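Side-chain contacts in acetylornithine aminotransferase (Aquifex aeolicus, PDB 2EH6), which catalyses the pyridoxal-phosphate-dependent transfer of an amino group from N(2)-acetyl-L-ornithine to 2-oxoglutarate, a step of arginine biosynthesis: residues L105-W110 with N116-I121; S94-V99 with Y132-A137. All blocks are in the same frame, centred on the assembly; numbering follows the deposited sequence.

Contact 1. Residues L105-W110 with N116-I121; sequences LARKYW and NKWKFI
The backbone oxygen of Trp118 takes two bonds from the Arg107 guanidinium, side-on. NE of Arg107 lies 2.8 Å from Trp118 O, in the carbonyl plane and on a lone pair. NH2 of Arg107 reaches the same Trp118 O at 2.9 Å, tilted from that plane. Neither bond is straight (138° and 132° at the hydrogens), as expected when two N-H groups share one acceptor. The chain of Arg107 is extended from CG to NE, which carries the guanidinium across to the loop just ahead of strand 119-123. NH2 also bonds Pro152 O, and NH1 bonds Phe147 O and Pro149 O of the second subunit, so the group is fixed in its rotation and ties in the dimer partner. This is a helix-to-strand connection of the large PLP-binding domain of a fold-type I aminotransferase: helix 95-112 packs beside the start of strand 119-123. Phe120 turns its ring edge to the helix, with CE1 3.7 Å from Ala106 CB and CE2 3.5 Å from Arg107 NE. Farther along, Lys117 lies over one face of the Trp110 indole. Lys117 CD sits 3.7 Å from the centroid of the Trp110 five-membered ring, a CH-pi contact. Lys117 NZ stands 4.0 Å from the centroid of the Trp110 six-membered ring, a cation-pi contact. Tyr109 covers the opposite face, and Trp110 NE1 bonds Ala174 O.

Contact 2. Residues S94-V99 with Y132-A137; sequences SGTESV and YGSLSA. With PLP (pyridoxal-5'-phosphate), chain C.
The first turn of helix 95-112 packs beside the short helix 132-137, with Val99 CA and Ser134 CA 5.9 Å apart. The N terminus of the first of these helices holds the cofactor phosphate, as in fold-type I PLP enzymes. Gly95 N donates to PLP O1P at 2.8 Å, and Thr96 N also faces the phosphate, at PLP O2P, an atom whose place is less sure. The positive end of the helix dipole probably steadies the phosphate charge. Ser94 is the N-cap: its OG accepts from Glu97 N at 3.1 Å, nearly straight at 160°. That OG also bonds Glu97 OE2 of the second subunit. With an alanine in place of Ser94, Glu97 N would probably lose its cap, and OE2 of Glu97 of the second subunit would lose this bond. Between the helices, the hydroxyl of Ser134 lies between Thr96 and Val99. Thr96 OG1 is anti to its own N (chi1 -166°), which swings it away from the phosphate to Ser134 and to Thr131 OG1, its stronger partner. Thr96 OG1 and Ser134 OG are hydrogen-bonded at 3.1 Å. Val99 adds an apolar wall, its CB 3.4 Å from Ser134 OG. One turn into the cofactor helix, Ser98 OG folds back to bond Ser94 O at 2.8 Å, on the face of that carbonyl opposite Ser98 N.

How the contacts relate
From the N terminus, the chain first meets 94-99, where helix 95-112 starts at the cofactor phosphate. The same helix runs on to 105-110. After a short turn the chain comes back at 116-121, and contact 1 closes the smaller loop. Strand 119-123 then enters the mixed sheet, between strands 173-178 and 154-157. Helix 132-137 follows, and contact 2 closes the wider loop, which encloses the first. The two contacts share helix 95-112 but do not touch: their centres lie about 15 Å apart. Contact 1 ties the distal part of the helix to the sheet, and contact 2 ties its cofactor end to a second helix. Both also reach the second subunit.

Contact 1. Residues L105-W110 with N116-I121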
loop_
_atom_site.group_PDB
_atom_site.type_symbol
_atom_site.label_atom_id
_atom_site.label_comp_id
_atom_site.label_asym_id
_atom_site.label_seq_id
_atom_site.Cartn_x
_atom_site.Cartn_y
_atom_site.Cartn_z
ATOM N N LEU A 105 5.439 -7.066 13.647
ATOM C CA LEU A 105 5.250 -8.416 14.185
ATOM C C LEU A 105 6.441 -8.861 15.033
ATOM O O LEU A 105 6.268 -9.475 16.088
ATOM C CB LEU A 105 5.035 -9.422 13.046
ATOM C CG LEU A 105 4.863 -10.894 13.450
ATOM C CD1 LEU A 105 3.608 -11.074 14.284
ATOM C CD2 LEU A 105 4.778 -11.752 12.199
ATOM N N ALA A 106 7.646 -8.553 14.565
ATOM C CA ALA A 106 8.863 -8.924 15.270
ATOM C C ALA A 106 8.956 -8.229 16.627
ATOM O O ALA A 106 9.324 -8.854 17.622
ATOM C CB ALA A 106 10.074 -8.581 14.426
ATOM N N ARG A 107 8.637 -6.937 16.663
ATOM C CA ARG A 107 8.682 -6.195 17.919
ATOM C C ARG A 107 7.632 -6.695 18.897
ATOM O O ARG A 107 7.937 -6.935 20.067
ATOM C CB ARG A 107 8.494 -4.693 17.682
ATOM C CG ARG A 107 9.774 -3.991 17.273
ATOM C CD ARG A 107 9.638 -2.484 17.264
ATOM N NE ARG A 107 10.936 -1.854 17.018
ATOM C CZ ARG A 107 11.119 -0.551 16.829
ATOM N NH1 ARG A 107 10.083 0.282 16.858
ATOM N NH2 ARG A 107 12.339 -0.080 16.604
ATOM N N LYS A 108 6.399 -6.867 18.428
ATOM C CA LYS A 108 5.343 -7.338 19.313
ATOM C C LYS A 108 5.620 -8.761 19.791
ATOM O O LYS A 108 5.291 -9.120 20.927
ATOM C CB LYS A 108 3.979 -7.276 18.626
ATOM C CG LYS A 108 2.846 -7.635 19.561
ATOM C CD LYS A 108 1.502 -7.192 19.041
ATOM C CE LYS A 108 0.412 -7.520 20.043
ATOM N NZ LYS A 108 0.357 -8.990 20.321
ATOM N N TYR A 109 6.242 -9.561 18.931
ATOM C CA TYR A 109 6.577 -10.938 19.272
ATOM C C TYR A 109 7.348 -10.999 20.593
ATOM O O TYR A 109 6.967 -11.728 21.513
ATOM C CB TYR A 109 7.431 -11.557 18.167
ATOM C CG TYR A 109 7.973 -12.926 18.505
ATOM C CD1 TYR A 109 7.124 -14.021 18.639
ATOM C CD2 TYR A 109 9.341 -13.129 18.684
ATOM C CE1 TYR A 109 7.622 -15.289 18.938
ATOM C CE2 TYR A 109 9.852 -14.393 18.985
ATOM C CZ TYR A 109 8.986 -15.465 19.108
ATOM O OH TYR A 109 9.484 -16.715 19.403
ATOM N N TRP A 110 8.429 -10.228 20.674
ATOM C CA TRP A 110 9.266 -10.198 21.870
ATOM C C TRP A 110 8.564 -9.564 23.061
ATOM O O TRP A 110 8.838 -9.922 24.206
ATOM C CB TRP A 110 10.583 -9.475 21.576
ATOM C CG TRP A 110 11.461 -10.229 20.623
ATOM C CD1 TRP A 110 11.875 -9.820 19.388
ATOM C CD2 TRP A 110 12.021 -11.534 20.822
ATOM N NE1 TRP A 110 12.658 -10.788 18.805
ATOM C CE2 TRP A 110 12.765 -11.850 19.664
ATOM C CE3 TRP A 110 11.969 -12.468 21.869
ATOM C CZ2 TRP A 110 13.453 -13.061 19.521
ATOM C CZ3 TRP A 110 12.653 -13.675 21.725
ATOM C CH2 TRP A 110 13.385 -13.958 20.560
ATOM N N ASN A 116 12.691 -7.426 26.129
ATOM C CA ASN A 116 12.926 -6.077 25.628
ATOM C C ASN A 116 13.839 -6.025 24.407
ATOM O O ASN A 116 14.957 -5.507 24.470
ATOM C CB ASN A 116 13.508 -5.201 26.747
ATOM C CG ASN A 116 13.764 -3.773 26.300
ATOM O OD1 ASN A 116 12.867 -3.093 25.796
ATOM N ND2 ASN A 116 14.996 -3.309 26.486
ATOM N N LYS A 117 13.357 -6.568 23.295
ATOM C CA LYS A 117 14.118 -6.561 22.052
ATOM C C LYS A 117 13.321 -5.734 21.055
ATOM O O LYS A 117 12.200 -6.092 20.705
ATOM C CB LYS A 117 14.292 -7.983 21.520
ATOM C CG LYS A 117 15.052 -8.905 22.449
ATOM C CD LYS A 117 15.258 -10.258 21.799
ATOM C CE LYS A 117 16.163 -11.139 22.631
ATOM N NZ LYS A 117 16.548 -12.361 21.882
ATOM N N TRP A 118 13.892 -4.625 20.606
ATOM C CA TRP A 118 13.187 -3.766 19.670
ATOM C C TRP A 118 14.063 -3.205 18.557
ATOM O O TRP A 118 13.575 -2.476 17.692
ATOM C CB TRP A 118 12.510 -2.610 20.418
ATOM C CG TRP A 118 13.502 -1.864 21.263
ATOM C CD1 TRP A 118 13.939 -2.209 22.510
ATOM C CD2 TRP A 118 14.258 -0.707 20.881
ATOM N NE1 TRP A 118 14.922 -1.344 22.927
ATOM C CE2 TRP A 118 15.138 -0.412 21.947
ATOM C CE3 TRP A 118 14.280 0.106 19.741
ATOM C CZ2 TRP A 118 16.032 0.664 21.905
ATOM C CZ3 TRP A 118 15.170 1.177 19.701
ATOM C CH2 TRP A 118 16.032 1.445 20.778
ATOM N N LYS A 119 15.349 -3.546 18.577
ATOM C CA LYS A 119 16.276 -3.064 17.561
ATOM C C LYS A 119 16.366 -4.022 16.380
ATOM O O LYS A 119 16.047 -5.203 16.488
ATOM C CB LYS A 119 17.676 -2.878 18.151
ATOM C CG LYS A 119 17.754 -1.900 19.310
ATOM C CD LYS A 119 19.199 -1.727 19.772
ATOM C CE LYS A 119 19.283 -0.798 20.973
ATOM N NZ LYS A 119 20.693 -0.605 21.406
ATOM N N PHE A 120 16.816 -3.498 15.251
ATOM C CA PHE A 120 16.958 -4.306 14.053
ATOM C C PHE A 120 18.270 -3.991 13.382
ATOM O O PHE A 120 18.745 -2.854 13.408
ATOM C CB PHE A 120 15.821 -4.017 13.068
ATOM C CG PHE A 120 14.478 -4.462 13.544
ATOM C CD1 PHE A 120 14.053 -5.769 13.346
ATOM C CD2 PHE A 120 13.641 -3.578 14.210
ATOM C CE1 PHE A 120 12.808 -6.191 13.805
ATOM C CE2 PHE A 120 12.401 -3.988 14.674
ATOM C CZ PHE A 120 11.982 -5.297 14.471
ATOM N N ILE A 121 18.859 -5.018 12.792
ATOM C CA ILE A 121 20.095 -4.870 12.057
ATOM C C ILE A 121 19.742 -5.165 10.608
ATOM O O ILE A 121 19.227 -6.236 10.303
ATOM C CB ILE A 121 21.160 -5.890 12.507
ATOM C CG1 ILE A 121 21.583 -5.602 13.952
ATOM C CG2 ILE A 121 22.362 -5.838 11.559
ATOM C CD1 ILE A 121 22.590 -6.599 14.508
HETATM O O HOH W 1 9.652 -5.416 20.916
#

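Contact 2. Residues S94-V99 with Y132-A137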
loop_
_atom_site.group_PDB
_atom_site.type_symbol
_atom_site.label_atom_id
_atom_site.label_comp_id
_atom_site.label_asym_id
_atom_site.label_seq_id
_atom_site.Cartn_x
_atom_site.Cartn_y
_atom_site.Cartn_z
ATOM N N SER A 94 1.499 -3.681 -0.779
ATOM C CA SER A 94 2.775 -3.345 -1.385
ATOM C C SER A 94 3.910 -3.987 -0.634
ATOM O O SER A 94 3.717 -4.548 0.446
ATOM C CB SER A 94 2.980 -1.831 -1.351
ATOM O OG SER A 94 2.997 -1.369 -0.001
ATOM N N GLY A 95 5.098 -3.869 -1.208
ATOM C CA GLY A 95 6.282 -4.403 -0.586
ATOM C C GLY A 95 6.610 -3.626 0.676
ATOM O O GLY A 95 6.988 -4.219 1.685
ATOM N N THR A 96 6.460 -2.303 0.639
ATOM C CA THR A 96 6.769 -1.499 1.819
ATOM C C THR A 96 5.791 -1.787 2.958
ATOM O O THR A 96 6.203 -1.868 4.114
ATOM C CB THR A 96 6.791 0.028 1.504
ATOM O OG1 THR A 96 7.414 0.730 2.593
ATOM C CG2 THR A 96 5.380 0.562 1.296
ATOM N N GLU A 97 4.507 -1.958 2.650
ATOM C CA GLU A 97 3.541 -2.268 3.702
ATOM C C GLU A 97 3.870 -3.628 4.311
ATOM O O GLU A 97 3.621 -3.868 5.495
ATOM C CB GLU A 97 2.108 -2.317 3.167
ATOM C CG GLU A 97 1.526 -0.977 2.752
ATOM C CD GLU A 97 0.019 -1.030 2.633
ATOM O OE1 GLU A 97 -0.528 -2.129 2.391
ATOM O OE2 GLU A 97 -0.624 0.025 2.777
ATOM N N SER A 98 4.420 -4.518 3.493
ATOM C CA SER A 98 4.783 -5.855 3.952
ATOM C C SER A 98 5.954 -5.806 4.929
ATOM O O SER A 98 5.903 -6.416 5.990
ATOM C CB SER A 98 5.126 -6.748 2.757
ATOM O OG SER A 98 3.988 -6.910 1.931
ATOM N N VAL A 99 7.008 -5.080 4.575
ATOM C CA VAL A 99 8.151 -4.974 5.469
ATOM C C VAL A 99 7.700 -4.314 6.774
ATOM O O VAL A 99 8.134 -4.704 7.859
ATOM C CB VAL A 99 9.291 -4.169 4.813
ATOM C CG1 VAL A 99 10.338 -3.781 5.850
ATOM C CG2 VAL A 99 9.936 -5.013 3.714
ATOM N N TYR A 132 7.946 5.092 6.633
ATOM C CA TYR A 132 8.881 5.195 7.753
ATOM C C TYR A 132 9.525 3.945 8.337
ATOM O O TYR A 132 10.736 3.931 8.556
ATOM C CB TYR A 132 8.264 6.044 8.865
ATOM C CG TYR A 132 8.548 7.515 8.667
ATOM C CD1 TYR A 132 9.775 8.063 9.041
ATOM C CD2 TYR A 132 7.611 8.352 8.053
ATOM C CE1 TYR A 132 10.067 9.413 8.804
ATOM C CE2 TYR A 132 7.892 9.699 7.813
ATOM C CZ TYR A 132 9.121 10.221 8.190
ATOM O OH TYR A 132 9.400 11.543 7.947
ATOM N N GLY A 133 8.742 2.906 8.600
ATOM C CA GLY A 133 9.323 1.691 9.147
ATOM C C GLY A 133 10.317 1.079 8.179
ATOM O O GLY A 133 11.455 0.767 8.539
ATOM N N SER A 134 9.891 0.923 6.932
ATOM C CA SER A 134 10.746 0.343 5.900
ATOM C C SER A 134 11.891 1.269 5.539
ATOM O O SER A 134 12.978 0.813 5.185
ATOM C CB SER A 134 9.929 0.047 4.639
ATOM O OG SER A 134 8.808 -0.766 4.939
ATOM N N LEU A 135 11.643 2.573 5.612
ATOM C CA LEU A 135 12.674 3.544 5.286
ATOM C C LEU A 135 13.792 3.440 6.309
ATOM O O LEU A 135 14.963 3.606 5.980
ATOM C CB LEU A 135 12.097 4.962 5.285
ATOM C CG LEU A 135 13.077 6.066 4.861
ATOM C CD1 LEU A 135 13.585 5.780 3.453
ATOM C CD2 LEU A 135 12.388 7.424 4.910
ATOM N N SER A 136 13.425 3.163 7.556
ATOM C CA SER A 136 14.414 3.026 8.616
ATOM C C SER A 136 15.277 1.786 8.398
ATOM O O SER A 136 16.471 1.797 8.700
ATOM C CB SER A 136 13.726 2.967 9.977
ATOM O OG SER A 136 12.968 4.144 10.192
ATOM N N ALA A 137 14.676 0.725 7.861
ATOM C CA ALA A 137 15.407 -0.516 7.593
ATOM C C ALA A 137 16.292 -0.384 6.356
ATOM O O ALA A 137 17.296 -1.082 6.219
ATOM C CB ALA A 137 14.428 -1.669 7.408
HETATM N N1 PLP C . 11.813 -4.297 -0.603
HETATM C C2 PLP C . 12.473 -4.796 -1.665
HETATM C C2A PLP C . 13.555 -5.826 -1.467
HETATM C C3 PLP C . 12.157 -4.362 -2.969
HETATM O O3 PLP C . 12.825 -4.868 -4.049
HETATM C C4 PLP C . 11.124 -3.382 -3.139
HETATM C C4A PLP C . 10.784 -2.936 -4.510
HETATM C C5 PLP C . 10.444 -2.871 -1.960
HETATM C C6 PLP C . 10.832 -3.369 -0.707
HETATM C C5A PLP C . 9.345 -1.827 -2.072
HETATM O O4P PLP C . 8.157 -2.442 -2.573
HETATM P P PLP C . 6.989 -1.322 -2.704
HETATM O O1P PLP C . 5.775 -1.992 -3.225
HETATM O O2P PLP C . 6.652 -0.652 -1.296
HETATM O O3P PLP C . 7.467 -0.179 -3.731
#